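Local coordinates for protein telomeric DNA-binding factor trf1 (Schizosaccharomyces pombe, PDB 6K5S) that probably binds telomeric DNA and, through its all-helical TRF-type domain, associates with a second copy of itself, at residues A[22-27]-A[89-94]; A[48-53]-A[95-100]; A[81-86]-A[114-119]; A[107-112]-A[125-130]. All blocks are in the same frame, centred on the assembly; numbering follows the deposited sequence.

Contact 1 of 4, residues A[22-27]-A[89-94]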
loop_
_atom_site.group_PDB
_atom_site.type_symbol
_atom_site.label_atom_id
_atom_site.label_comp_id
_atom_site.label_asym_id
_atom_site.label_seq_id
_atom_site.Cartn_x
_atom_site.Cartn_y
_atom_site.Cartn_z
ATOM N N SER A 22 -4.907 -4.272 14.183
ATOM C CA SER A 22 -6.281 -4.476 14.611
ATOM C C SER A 22 -6.802 -5.854 14.224
ATOM O O SER A 22 -7.696 -6.379 14.897
ATOM C CB SER A 22 -7.171 -3.371 14.046
ATOM O OG SER A 22 -7.366 -3.542 12.662
ATOM N N ILE A 23 -6.255 -6.473 13.174
ATOM C CA ILE A 23 -6.616 -7.859 12.897
ATOM C C ILE A 23 -5.949 -8.788 13.904
ATOM O O ILE A 23 -6.621 -9.585 14.575
ATOM C CB ILE A 23 -6.275 -8.247 11.448
ATOM C CG1 ILE A 23 -7.206 -7.546 10.467
ATOM C CG2 ILE A 23 -6.415 -9.771 11.259
ATOM C CD1 ILE A 23 -6.886 -7.855 9.001
ATOM N N LEU A 24 -4.623 -8.685 14.043
ATOM C CA LEU A 24 -3.874 -9.605 14.881
ATOM C C LEU A 24 -3.941 -9.263 16.361
ATOM O O LEU A 24 -3.433 -10.039 17.174
ATOM C CB LEU A 24 -2.421 -9.660 14.458
ATOM C CG LEU A 24 -2.146 -10.116 13.038
ATOM C CD1 LEU A 24 -0.686 -10.024 12.852
ATOM C CD2 LEU A 24 -2.619 -11.540 12.841
ATOM N N GLY A 25 -4.548 -8.147 16.724
ATOM C CA GLY A 25 -4.774 -7.839 18.117
ATOM C C GLY A 25 -6.102 -8.311 18.654
ATOM O O GLY A 25 -6.428 -8.017 19.804
ATOM N N LYS A 26 -6.890 -9.034 17.855
ATOM C CA LYS A 26 -8.161 -9.603 18.293
ATOM C C LYS A 26 -7.904 -10.732 19.288
ATOM O O LYS A 26 -6.735 -11.049 19.560
ATOM C CB LYS A 26 -8.951 -10.104 17.085
ATOM C CG LYS A 26 -9.500 -8.990 16.225
ATOM C CD LYS A 26 -10.052 -9.546 14.933
ATOM C CE LYS A 26 -11.374 -8.897 14.583
ATOM N NZ LYS A 26 -11.840 -9.414 13.274
ATOM N N PRO A 27 -8.945 -11.339 19.873
ATOM C CA PRO A 27 -8.727 -12.533 20.699
ATOM C C PRO A 27 -7.871 -13.564 19.969
ATOM O O PRO A 27 -8.003 -13.749 18.757
ATOM C CB PRO A 27 -10.148 -13.048 20.951
ATOM C CG PRO A 27 -10.988 -11.823 20.943
ATOM C CD PRO A 27 -10.327 -10.832 20.003
ATOM N N ILE A 89 4.895 -5.351 12.738
ATOM C CA ILE A 89 5.897 -6.349 12.349
ATOM C C ILE A 89 6.085 -7.378 13.455
ATOM O O ILE A 89 6.162 -8.581 13.196
ATOM C CB ILE A 89 7.233 -5.662 12.003
ATOM C CG1 ILE A 89 7.136 -4.926 10.665
ATOM C CG2 ILE A 89 8.391 -6.692 11.912
ATOM C CD1 ILE A 89 8.323 -3.959 10.449
ATOM N N PHE A 90 6.201 -6.914 14.706
ATOM C CA PHE A 90 6.437 -7.832 15.816
ATOM C C PHE A 90 5.258 -8.782 15.995
ATOM O O PHE A 90 5.447 -9.999 16.155
ATOM C CB PHE A 90 6.688 -7.045 17.097
ATOM C CG PHE A 90 7.312 -7.855 18.195
ATOM C CD1 PHE A 90 6.530 -8.692 18.986
ATOM C CD2 PHE A 90 8.679 -7.766 18.456
ATOM C CE1 PHE A 90 7.099 -9.434 20.009
ATOM C CE2 PHE A 90 9.251 -8.519 19.478
ATOM C CZ PHE A 90 8.456 -9.343 20.254
ATOM N N LEU A 91 4.036 -8.244 15.936
ATOM C CA LEU A 91 2.847 -9.064 16.123
ATOM C C LEU A 91 2.665 -10.039 14.968
ATOM O O LEU A 91 2.272 -11.195 15.180
ATOM C CB LEU A 91 1.624 -8.158 16.296
ATOM C CG LEU A 91 0.304 -8.802 16.714
ATOM C CD1 LEU A 91 0.501 -9.667 17.965
ATOM C CD2 LEU A 91 -0.732 -7.724 16.954
ATOM N N ALA A 92 2.975 -9.605 13.743
ATOM C CA ALA A 92 2.871 -10.510 12.602
ATOM C C ALA A 92 3.926 -11.600 12.680
ATOM O O ALA A 92 3.658 -12.761 12.341
ATOM C CB ALA A 92 3.005 -9.740 11.293
ATOM N N ALA A 93 5.141 -11.244 13.118
ATOM C CA ALA A 93 6.166 -12.261 13.361
ATOM C C ALA A 93 5.675 -13.319 14.343
ATOM O O ALA A 93 5.852 -14.526 14.112
ATOM C CB ALA A 93 7.457 -11.625 13.889
ATOM N N VAL A 94 5.084 -12.894 15.463
ATOM C CA VAL A 94 4.724 -13.888 16.478
ATOM C C VAL A 94 3.512 -14.714 16.063
ATOM O O VAL A 94 3.345 -15.847 16.536
ATOM C CB VAL A 94 4.469 -13.283 17.876
ATOM C CG1 VAL A 94 5.764 -12.704 18.494
ATOM C CG2 VAL A 94 3.346 -12.291 17.871
#
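Buried apolar packing joins the C-terminal end of helix 10-24 to the last turns of helix 76-94, inside the all-helical domain of the telomere repeat binding factor (TRF) family. Leu-24 meets Leu-91 and Ala-92, and no hydrogen bond crosses between the segments. The closest backbone approach pairs Leu-24 with Leu-91, 6.9 Å between their CA atoms. Both leucines direct CB at the opposite segment, yet they use different parts of their side chains. Leu-24 touches twice: its CB lies 3.6 Å from CD2 of Leu-91, while its CD1 reaches past that leucine to the helix backbone, 3.6 Å from CA of Ala-92. Leu-91 holds CG anti to its own N (chi1 -171°), a setting that carries CD2 over the place where helix 10-24 ends and the chain turns off through Gly-25. That CD2 methyl of Leu-91 sits 3.8 Å from N of Gly-25, against the helix end. Phe-46 of helix 41-60 and Val-35 of helix 28-36 also pack on Leu-24, which places this leucine where four helices converge. Nearby, Ser-22 and Ile-23 touch Leu-3 of the second subunit. One polar atom pays for the apolar surroundings: the carbonyl O of Leu-24 is buried with no hydrogen-bonding partner in the model, and CD2 of Leu-91 lies 3.6 Å from this O.

Contact 2 of 4, residues A[48-53]-A[95-100]; sequences KVMNMF and YGALQI
Met-50 lays its terminal methyl against two side chains of the loop that follows helix 76-94. Its CE is 3.9 Å from CB of Ala-97 and 3.8 Å from CD2 of Leu-98, while the sulfur reaches only Ala-97, with SD 4.0 Å from CB. The thioether is folded rather than extended: bends at chi2 (-58°) and chi3 (-46°) swing CE round toward Leu-98, and the two side chains run obliquely to each other. Leu-98 divides its methyls between two neighbours on helix 41-60. CD2 takes the methionine, and CD1 stands at the edge of the Phe-53 ring, near its plane, 4.2 Å from CE2. All contacts across the segments are apolar, but the loop has a polar tie just beyond them, where Arg-54 donates from NH2 to the carbonyl O of Ala-97. Ile-20 of helix 10-24 packs against both Met-50 and Phe-53, and Ile-89 against both Phe-53 and Leu-98. The loop reaches this position through Gly-96, whose positive phi (89°) ends helix 76-94; the arrangement is that of a Schellman motif followed by apolar residues that fold back onto a neighbouring helix of the TRF-type bundle.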
loop_
_atom_site.group_PDB
_atom_site.type_symbol
_atom_site.label_atom_id
_atom_site.label_comp_id
_atom_site.label_asym_id
_atom_site.label_seq_id
_atom_site.Cartn_x
_atom_site.Cartn_y
_atom_site.Cartn_z
ATOM N N LYS A 48 -3.981 -10.492 1.448
ATOM C CA LYS A 48 -3.694 -9.376 0.545
ATOM C C LYS A 48 -3.067 -8.195 1.291
ATOM O O LYS A 48 -2.151 -7.537 0.777
ATOM C CB LYS A 48 -4.967 -8.947 -0.178
ATOM C CG LYS A 48 -5.606 -10.077 -0.999
ATOM C CD LYS A 48 -6.855 -9.578 -1.690
ATOM C CE LYS A 48 -7.293 -10.518 -2.787
ATOM N NZ LYS A 48 -7.750 -11.806 -2.224
ATOM N N VAL A 49 -3.574 -7.890 2.483
ATOM C CA VAL A 49 -2.962 -6.852 3.317
ATOM C C VAL A 49 -1.512 -7.207 3.631
ATOM O O VAL A 49 -0.613 -6.361 3.519
ATOM C CB VAL A 49 -3.786 -6.646 4.600
ATOM C CG1 VAL A 49 -3.015 -5.806 5.597
ATOM C CG2 VAL A 49 -5.117 -5.972 4.240
ATOM N N MET A 50 -1.253 -8.463 4.008
ATOM C CA MET A 50 0.123 -8.851 4.339
ATOM C C MET A 50 1.044 -8.772 3.131
ATOM O O MET A 50 2.223 -8.416 3.267
ATOM C CB MET A 50 0.177 -10.261 4.931
ATOM C CG MET A 50 -0.242 -10.300 6.404
ATOM S SD MET A 50 0.688 -9.266 7.586
ATOM C CE MET A 50 2.378 -9.626 7.113
ATOM N N ASN A 51 0.535 -9.123 1.945
ATOM C CA ASN A 51 1.352 -9.029 0.736
ATOM C C ASN A 51 1.709 -7.585 0.419
ATOM O O ASN A 51 2.835 -7.291 -0.005
ATOM C CB ASN A 51 0.626 -9.661 -0.450
ATOM C CG ASN A 51 0.621 -11.179 -0.383
ATOM O OD1 ASN A 51 1.387 -11.776 0.373
ATOM N ND2 ASN A 51 -0.238 -11.808 -1.182
ATOM N N MET A 52 0.763 -6.664 0.604
ATOM C CA MET A 52 1.106 -5.259 0.409
ATOM C C MET A 52 2.064 -4.799 1.498
ATOM O O MET A 52 3.002 -4.041 1.221
ATOM C CB MET A 52 -0.152 -4.383 0.375
ATOM C CG MET A 52 -0.907 -4.373 -1.007
ATOM S SD MET A 52 -2.472 -3.423 -0.963
ATOM C CE MET A 52 -3.303 -4.348 0.282
ATOM N N PHE A 53 1.868 -5.279 2.727
ATOM C CA PHE A 53 2.719 -4.846 3.830
ATOM C C PHE A 53 4.159 -5.294 3.609
ATOM O O PHE A 53 5.093 -4.506 3.758
ATOM C CB PHE A 53 2.192 -5.363 5.161
ATOM C CG PHE A 53 2.929 -4.812 6.361
ATOM C CD1 PHE A 53 2.859 -3.456 6.672
ATOM C CD2 PHE A 53 3.692 -5.638 7.167
ATOM C CE1 PHE A 53 3.531 -2.949 7.779
ATOM C CE2 PHE A 53 4.372 -5.141 8.258
ATOM C CZ PHE A 53 4.287 -3.783 8.566
ATOM N N TYR A 95 2.670 -14.202 15.171
ATOM C CA TYR A 95 1.599 -15.013 14.607
ATOM C C TYR A 95 2.028 -15.757 13.345
ATOM O O TYR A 95 1.213 -16.479 12.760
ATOM C CB TYR A 95 0.375 -14.139 14.330
ATOM C CG TYR A 95 -0.567 -14.063 15.500
ATOM C CD1 TYR A 95 -1.373 -15.151 15.846
ATOM C CD2 TYR A 95 -0.642 -12.926 16.276
ATOM C CE1 TYR A 95 -2.225 -15.093 16.928
ATOM C CE2 TYR A 95 -1.496 -12.854 17.353
ATOM C CZ TYR A 95 -2.291 -13.946 17.674
ATOM O OH TYR A 95 -3.139 -13.882 18.751
ATOM N N GLY A 96 3.270 -15.596 12.902
ATOM C CA GLY A 96 3.787 -16.351 11.778
ATOM C C GLY A 96 3.567 -15.744 10.412
ATOM O O GLY A 96 4.016 -16.333 9.415
ATOM N N ALA A 97 2.910 -14.581 10.331
ATOM C CA ALA A 97 2.706 -13.913 9.048
ATOM C C ALA A 97 4.010 -13.362 8.480
ATOM O O ALA A 97 4.130 -13.178 7.266
ATOM C CB ALA A 97 1.669 -12.802 9.214
ATOM N N LEU A 98 4.990 -13.084 9.328
ATOM C CA LEU A 98 6.319 -12.694 8.893
ATOM C C LEU A 98 7.311 -13.651 9.525
ATOM O O LEU A 98 7.065 -14.174 10.615
ATOM C CB LEU A 98 6.661 -11.257 9.303
ATOM C CG LEU A 98 5.918 -10.097 8.636
ATOM C CD1 LEU A 98 6.333 -8.755 9.272
ATOM C CD2 LEU A 98 6.190 -10.111 7.129
ATOM N N GLN A 99 8.429 -13.854 8.826
ATOM C CA GLN A 99 9.481 -14.796 9.205
ATOM C C GLN A 99 10.613 -14.015 9.865
ATOM O O GLN A 99 11.585 -13.616 9.219
ATOM C CB GLN A 99 9.976 -15.573 7.986
ATOM C CG GLN A 99 8.992 -16.642 7.518
ATOM C CD GLN A 99 8.578 -17.573 8.643
ATOM O OE1 GLN A 99 7.450 -17.502 9.142
ATOM N NE2 GLN A 99 9.494 -18.449 9.058
ATOM N N ILE A 100 10.491 -13.815 11.172
ATOM C CA ILE A 100 11.495 -13.105 11.952
ATOM C C ILE A 100 11.837 -13.975 13.155
ATOM O O ILE A 100 10.963 -14.308 13.960
ATOM C CB ILE A 100 11.006 -11.705 12.368
ATOM C CG1 ILE A 100 10.653 -10.919 11.099
ATOM C CG2 ILE A 100 12.065 -10.978 13.186
ATOM C CD1 ILE A 100 10.123 -9.515 11.320
#

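Contact 3 of 4, residues A[81-86]-A[114-119]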
loop_
_atom_site.group_PDB
_atom_site.type_symbol
_atom_site.label_atom_id
_atom_site.label_comp_id
_atom_site.label_asym_id
_atom_site.label_seq_id
_atom_site.Cartn_x
_atom_site.Cartn_y
_atom_site.Cartn_z
ATOM N N THR A 81 4.585 6.769 12.787
ATOM C CA THR A 81 4.208 5.709 11.855
ATOM C C THR A 81 5.209 4.563 11.876
ATOM O O THR A 81 4.817 3.397 11.799
ATOM C CB THR A 81 4.085 6.262 10.434
ATOM O OG1 THR A 81 3.043 7.232 10.409
ATOM C CG2 THR A 81 3.735 5.178 9.464
ATOM N N THR A 82 6.512 4.858 11.941
ATOM C CA THR A 82 7.434 3.730 11.971
ATOM C C THR A 82 7.315 2.972 13.284
ATOM O O THR A 82 7.492 1.745 13.306
ATOM C CB THR A 82 8.887 4.162 11.724
ATOM O OG1 THR A 82 9.287 5.139 12.686
ATOM C CG2 THR A 82 9.038 4.711 10.325
ATOM N N ARG A 83 6.958 3.661 14.371
ATOM C CA ARG A 83 6.764 2.955 15.642
ATOM C C ARG A 83 5.590 1.987 15.562
ATOM O O ARG A 83 5.687 0.838 16.023
ATOM C CB ARG A 83 6.561 3.945 16.790
ATOM C CG ARG A 83 7.848 4.605 17.233
ATOM C CD ARG A 83 7.627 5.411 18.499
ATOM N NE ARG A 83 6.550 6.381 18.376
ATOM C CZ ARG A 83 6.743 7.694 18.298
ATOM N NH1 ARG A 83 7.974 8.180 18.322
ATOM N NH2 ARG A 83 5.706 8.517 18.203
ATOM N N ARG A 84 4.472 2.444 14.982
ATOM C CA ARG A 84 3.333 1.575 14.706
ATOM C C ARG A 84 3.729 0.415 13.812
ATOM O O ARG A 84 3.314 -0.730 14.051
ATOM C CB ARG A 84 2.197 2.374 14.052
ATOM C CG ARG A 84 1.584 3.467 14.942
ATOM C CD ARG A 84 0.063 3.290 15.134
ATOM N NE ARG A 84 -0.490 4.332 16.008
ATOM C CZ ARG A 84 -1.391 5.229 15.624
ATOM N NH1 ARG A 84 -1.860 5.212 14.380
ATOM N NH2 ARG A 84 -1.827 6.145 16.485
ATOM N N ALA A 85 4.512 0.693 12.759
ATOM C CA ALA A 85 4.901 -0.369 11.847
ATOM C C ALA A 85 5.682 -1.443 12.581
ATOM O O ALA A 85 5.440 -2.639 12.390
ATOM C CB ALA A 85 5.705 0.207 10.673
ATOM N N ASN A 86 6.613 -1.032 13.450
ATOM C CA ASN A 86 7.412 -1.998 14.189
ATOM C C ASN A 86 6.552 -2.878 15.090
ATOM O O ASN A 86 6.809 -4.083 15.202
ATOM C CB ASN A 86 8.502 -1.266 14.983
ATOM C CG ASN A 86 9.701 -0.894 14.093
ATOM O OD1 ASN A 86 9.857 -1.445 12.999
ATOM N ND2 ASN A 86 10.541 0.033 14.553
ATOM N N ALA A 114 9.591 0.057 23.743
ATOM C CA ALA A 114 10.023 1.234 24.503
ATOM C C ALA A 114 10.957 2.092 23.645
ATOM O O ALA A 114 12.134 2.292 23.967
ATOM C CB ALA A 114 10.698 0.810 25.804
ATOM N N PRO A 115 10.470 2.589 22.523
ATOM C CA PRO A 115 11.341 3.344 21.618
ATOM C C PRO A 115 11.630 4.728 22.177
ATOM O O PRO A 115 10.931 5.230 23.061
ATOM C CB PRO A 115 10.525 3.420 20.324
ATOM C CG PRO A 115 9.110 3.365 20.798
ATOM C CD PRO A 115 9.079 2.524 22.040
ATOM N N ASP A 116 12.721 5.317 21.682
ATOM C CA ASP A 116 13.050 6.723 21.931
ATOM C C ASP A 116 13.362 6.998 23.406
ATOM O O ASP A 116 12.981 8.037 23.951
ATOM C CB ASP A 116 11.929 7.641 21.435
ATOM C CG ASP A 116 11.583 7.403 19.979
ATOM O OD1 ASP A 116 12.508 7.130 19.187
ATOM O OD2 ASP A 116 10.382 7.481 19.625
ATOM N N GLU A 117 14.076 6.075 24.047
ATOM C CA GLU A 117 14.553 6.206 25.425
ATOM C C GLU A 117 13.431 6.442 26.419
ATOM O O GLU A 117 13.657 6.984 27.499
ATOM C CB GLU A 117 15.618 7.300 25.532
ATOM C CG GLU A 117 16.652 7.129 24.451
ATOM C CD GLU A 117 17.683 8.228 24.419
ATOM O OE1 GLU A 117 17.659 9.110 25.304
ATOM O OE2 GLU A 117 18.518 8.203 23.495
ATOM N N SER A 118 12.223 6.018 26.088
ATOM C CA SER A 118 11.119 6.133 27.017
ATOM C C SER A 118 11.398 5.331 28.295
ATOM O O SER A 118 12.322 4.507 28.371
ATOM C CB SER A 118 9.828 5.673 26.341
ATOM O OG SER A 118 9.861 4.291 26.031
ATOM N N ASN A 119 10.589 5.599 29.322
ATOM C CA ASN A 119 10.700 4.876 30.584
ATOM C C ASN A 119 10.274 3.425 30.400
ATOM O O ASN A 119 9.215 3.153 29.833
ATOM C CB ASN A 119 9.822 5.531 31.654
ATOM C CG ASN A 119 10.423 6.799 32.208
ATOM O OD1 ASN A 119 11.599 7.093 31.989
ATOM N ND2 ASN A 119 9.618 7.562 32.942
#
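The backbones of helix 76-94 and the loop after helix 102-113 come nearest at Arg-83 and Pro-115, whose CA atoms are 7.5 Å apart, and from Pro-115 to Ser-118 the loop makes a type I' beta turn. Arg-83 alone serves the helix side of the contact, and it does so with two parts of its chain. The aliphatic part rests on the proline: CD of Arg-83 lies 3.4 Å from CG of Pro-115, and CG of the arginine is 4.0 Å from that same ring atom, the two side chains running at about a right angle. A bend about the CG-CD bond (chi3 -54°) brings the guanidinium round to Asp-116. NH1 of Arg-83 forms a salt bridge with OD2 of Asp-116, 2.8 Å long, the oxygen being met nearly along its C-O axis. The bond is not straight, with an N-H...O angle of 134°, and OD2 is tilted from the guanidinium plane. Guanidinium and carboxylate planes stand almost perpendicular, 82° apart, consistent with a pairing through one nitrogen and one oxygen instead of the side-by-side, two-bond form. Arg-79 makes a second, long and weak ion pair with OD2. The carbonyl O atoms of Ala-114, just before the turn, and Ser-118, its last residue, both accept from NH2 of Arg-166. This is a surface contact, in which a helix arginine lies across a proline and pairs with the aspartate at the first corner of a type I' turn between two helices.

Contact 4 of 4, residues A[107-112]-A[125-130]; sequences ENFLEV and GTLYME
Phe-109 of helix 102-113 directs its CB toward helix 122-141, with CG anti to its backbone N (chi1 179°). Starting at the root, CB of Phe-109 lies 3.7 Å from CE1 of Tyr-128, with CD1 of that ring next nearest. CG and CD2 follow along the same ring, and CD2 makes the tightest approach, 3.3 Å from CD1 of Tyr-128. Farther out, CE2 leaves the tyrosine ring for its stem, near CB and CA. At the tip, CZ reaches the helix backbone, 3.5 Å from N of Tyr-128, and touches CB of Leu-127 at 3.8 Å. The two aromatic planes are nearly parallel, 10° apart, but slid so far that the rings barely overlap; what lies over the face of Phe-109 is CA of Tyr-128, a CH-pi contact with the carbon 4.0 Å from the ring centroid. CD2 of Leu-110 lies over one face of the tyrosine, toward the rim, and its CD1 lies close to the hydroxyl. A water links that OH of Tyr-128 to the first helix; it accepts from N of Leu-110 at 2.9 Å and donates weakly to O of Glu-107. The water thus serves a backbone N that lacks a bond to the preceding turn, where the helix is kinked. The segments run antiparallel, their axes 160° apart and 10.7 Å at closest approach. Around this hairpin of consecutive helices, Phe-90 of helix 76-94 packs on Phe-109, Phe-113 stacks with it from the next turn, and Ile-215 and Tyr-218 of helix 208-222 pack against Leu-127.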
loop_
_atom_site.group_PDB
_atom_site.type_symbol
_atom_site.label_atom_id
_atom_site.label_comp_id
_atom_site.label_asym_id
_atom_site.label_seq_id
_atom_site.Cartn_x
_atom_site.Cartn_y
_atom_site.Cartn_z
ATOM N N GLU A 107 16.401 -9.155 20.374
ATOM C CA GLU A 107 17.357 -8.055 20.237
ATOM C C GLU A 107 16.660 -6.712 20.053
ATOM O O GLU A 107 17.168 -5.681 20.499
ATOM C CB GLU A 107 18.287 -8.321 19.047
ATOM C CG GLU A 107 19.262 -7.203 18.727
ATOM C CD GLU A 107 20.378 -7.671 17.797
ATOM O OE1 GLU A 107 20.184 -7.611 16.561
ATOM O OE2 GLU A 107 21.428 -8.124 18.304
ATOM N N ASN A 108 15.511 -6.707 19.390
ATOM C CA ASN A 108 14.774 -5.499 19.049
ATOM C C ASN A 108 13.607 -5.207 19.984
ATOM O O ASN A 108 12.904 -4.222 19.755
ATOM C CB ASN A 108 14.252 -5.603 17.612
ATOM C CG ASN A 108 15.379 -5.541 16.574
ATOM O OD1 ASN A 108 15.806 -4.456 16.175
ATOM N ND2 ASN A 108 15.836 -6.708 16.117
ATOM N N PHE A 109 13.384 -6.035 21.020
ATOM C CA PHE A 109 12.169 -5.902 21.828
ATOM C C PHE A 109 12.040 -4.503 22.430
ATOM O O PHE A 109 10.986 -3.874 22.341
ATOM C CB PHE A 109 12.139 -6.955 22.933
ATOM C CG PHE A 109 10.919 -6.861 23.817
ATOM C CD1 PHE A 109 9.748 -7.514 23.475
ATOM C CD2 PHE A 109 10.938 -6.089 24.963
ATOM C CE1 PHE A 109 8.615 -7.409 24.285
ATOM C CE2 PHE A 109 9.827 -5.999 25.775
ATOM C CZ PHE A 109 8.666 -6.648 25.431
ATOM N N LEU A 110 13.100 -4.005 23.065
ATOM C CA LEU A 110 12.996 -2.698 23.705
ATOM C C LEU A 110 12.821 -1.573 22.687
ATOM O O LEU A 110 12.138 -0.587 22.971
ATOM C CB LEU A 110 14.221 -2.449 24.585
ATOM C CG LEU A 110 14.300 -3.365 25.817
ATOM C CD1 LEU A 110 15.602 -3.146 26.577
ATOM C CD2 LEU A 110 13.091 -3.195 26.732
ATOM N N GLU A 111 13.423 -1.691 21.505
ATOM C CA GLU A 111 13.233 -0.660 20.493
ATOM C C GLU A 111 11.798 -0.655 19.971
ATOM O O GLU A 111 11.261 0.400 19.623
ATOM C CB GLU A 111 14.229 -0.866 19.354
ATOM C CG GLU A 111 14.073 0.128 18.226
ATOM C CD GLU A 111 14.501 1.523 18.632
ATOM O OE1 GLU A 111 15.546 1.663 19.306
ATOM O OE2 GLU A 111 13.780 2.479 18.291
ATOM N N VAL A 112 11.152 -1.812 19.965
ATOM C CA VAL A 112 9.787 -1.929 19.463
ATOM C C VAL A 112 8.780 -1.457 20.510
ATOM O O VAL A 112 7.825 -0.746 20.195
ATOM C CB VAL A 112 9.538 -3.392 19.034
ATOM C CG1 VAL A 112 8.064 -3.634 18.722
ATOM C CG2 VAL A 112 10.405 -3.735 17.834
ATOM N N GLY A 125 8.540 -5.079 31.051
ATOM C CA GLY A 125 9.531 -5.980 31.603
ATOM C C GLY A 125 9.033 -7.407 31.687
ATOM O O GLY A 125 9.750 -8.349 31.332
ATOM N N THR A 126 7.803 -7.592 32.179
ATOM C CA THR A 126 7.226 -8.933 32.231
ATOM C C THR A 126 7.120 -9.539 30.839
ATOM O O THR A 126 7.435 -10.722 30.637
ATOM C CB THR A 126 5.848 -8.891 32.895
ATOM O OG1 THR A 126 6.001 -8.519 34.264
ATOM C CG2 THR A 126 5.169 -10.260 32.810
ATOM N N LEU A 127 6.680 -8.746 29.865
ATOM C CA LEU A 127 6.616 -9.224 28.488
ATOM C C LEU A 127 8.004 -9.588 27.952
ATOM O O LEU A 127 8.155 -10.590 27.250
ATOM C CB LEU A 127 5.967 -8.164 27.611
ATOM C CG LEU A 127 5.267 -8.604 26.339
ATOM C CD1 LEU A 127 4.292 -9.769 26.617
ATOM C CD2 LEU A 127 4.548 -7.385 25.744
ATOM N N TYR A 128 9.013 -8.760 28.246
ATOM C CA TYR A 128 10.396 -9.058 27.876
ATOM C C TYR A 128 10.816 -10.439 28.381
ATOM O O TYR A 128 11.397 -11.242 27.639
ATOM C CB TYR A 128 11.299 -7.987 28.476
ATOM C CG TYR A 128 12.625 -7.733 27.810
ATOM C CD1 TYR A 128 12.896 -8.184 26.525
ATOM C CD2 TYR A 128 13.608 -7.023 28.472
ATOM C CE1 TYR A 128 14.117 -7.929 25.931
ATOM C CE2 TYR A 128 14.827 -6.759 27.875
ATOM C CZ TYR A 128 15.071 -7.212 26.610
ATOM O OH TYR A 128 16.277 -6.944 26.011
ATOM N N MET A 129 10.566 -10.705 29.667
ATOM C CA MET A 129 10.985 -11.961 30.276
ATOM C C MET A 129 10.323 -13.157 29.610
ATOM O O MET A 129 10.971 -14.199 29.411
ATOM C CB MET A 129 10.666 -11.949 31.774
ATOM C CG MET A 129 10.973 -13.255 32.514
ATOM S SD MET A 129 10.430 -13.193 34.265
ATOM C CE MET A 129 8.672 -13.035 34.113
ATOM N N GLU A 130 9.017 -13.057 29.321
ATOM C CA GLU A 130 8.316 -14.166 28.680
ATOM C C GLU A 130 8.777 -14.353 27.239
ATOM O O GLU A 130 8.833 -15.482 26.739
ATOM C CB GLU A 130 6.795 -13.943 28.719
ATOM C CG GLU A 130 6.162 -13.918 30.134
ATOM C CD GLU A 130 6.380 -15.200 30.948
ATOM O OE1 GLU A 130 6.634 -16.279 30.365
ATOM O OE2 GLU A 130 6.293 -15.134 32.197
HETATM O O HOH W 1 15.548 -5.487 23.301
#

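How the contacts relate
Contacts 1 and 3 share helix 76-94, with centres about 16 Å apart, and the loop of contact 2 follows its end. Contacts 1 and 2 lie side by side, centres about 10 Å apart, and both touch the second subunit. Contacts 3 and 4 do not touch that subunit. Their centres are about 12 Å apart, and Phe-90, within segment 89-94 of contact 1, packs on Val-112 of contact 4. Along the chain contacts 1, 2 and 3 interleave, whereas contact 4 opens after 1 and 2 have closed and crosses only 3. The set thus runs from the side near the second subunit, by way of helix 76-94, to the hairpin of helices 102-113 and 122-141, all within the TRF-type helical domain.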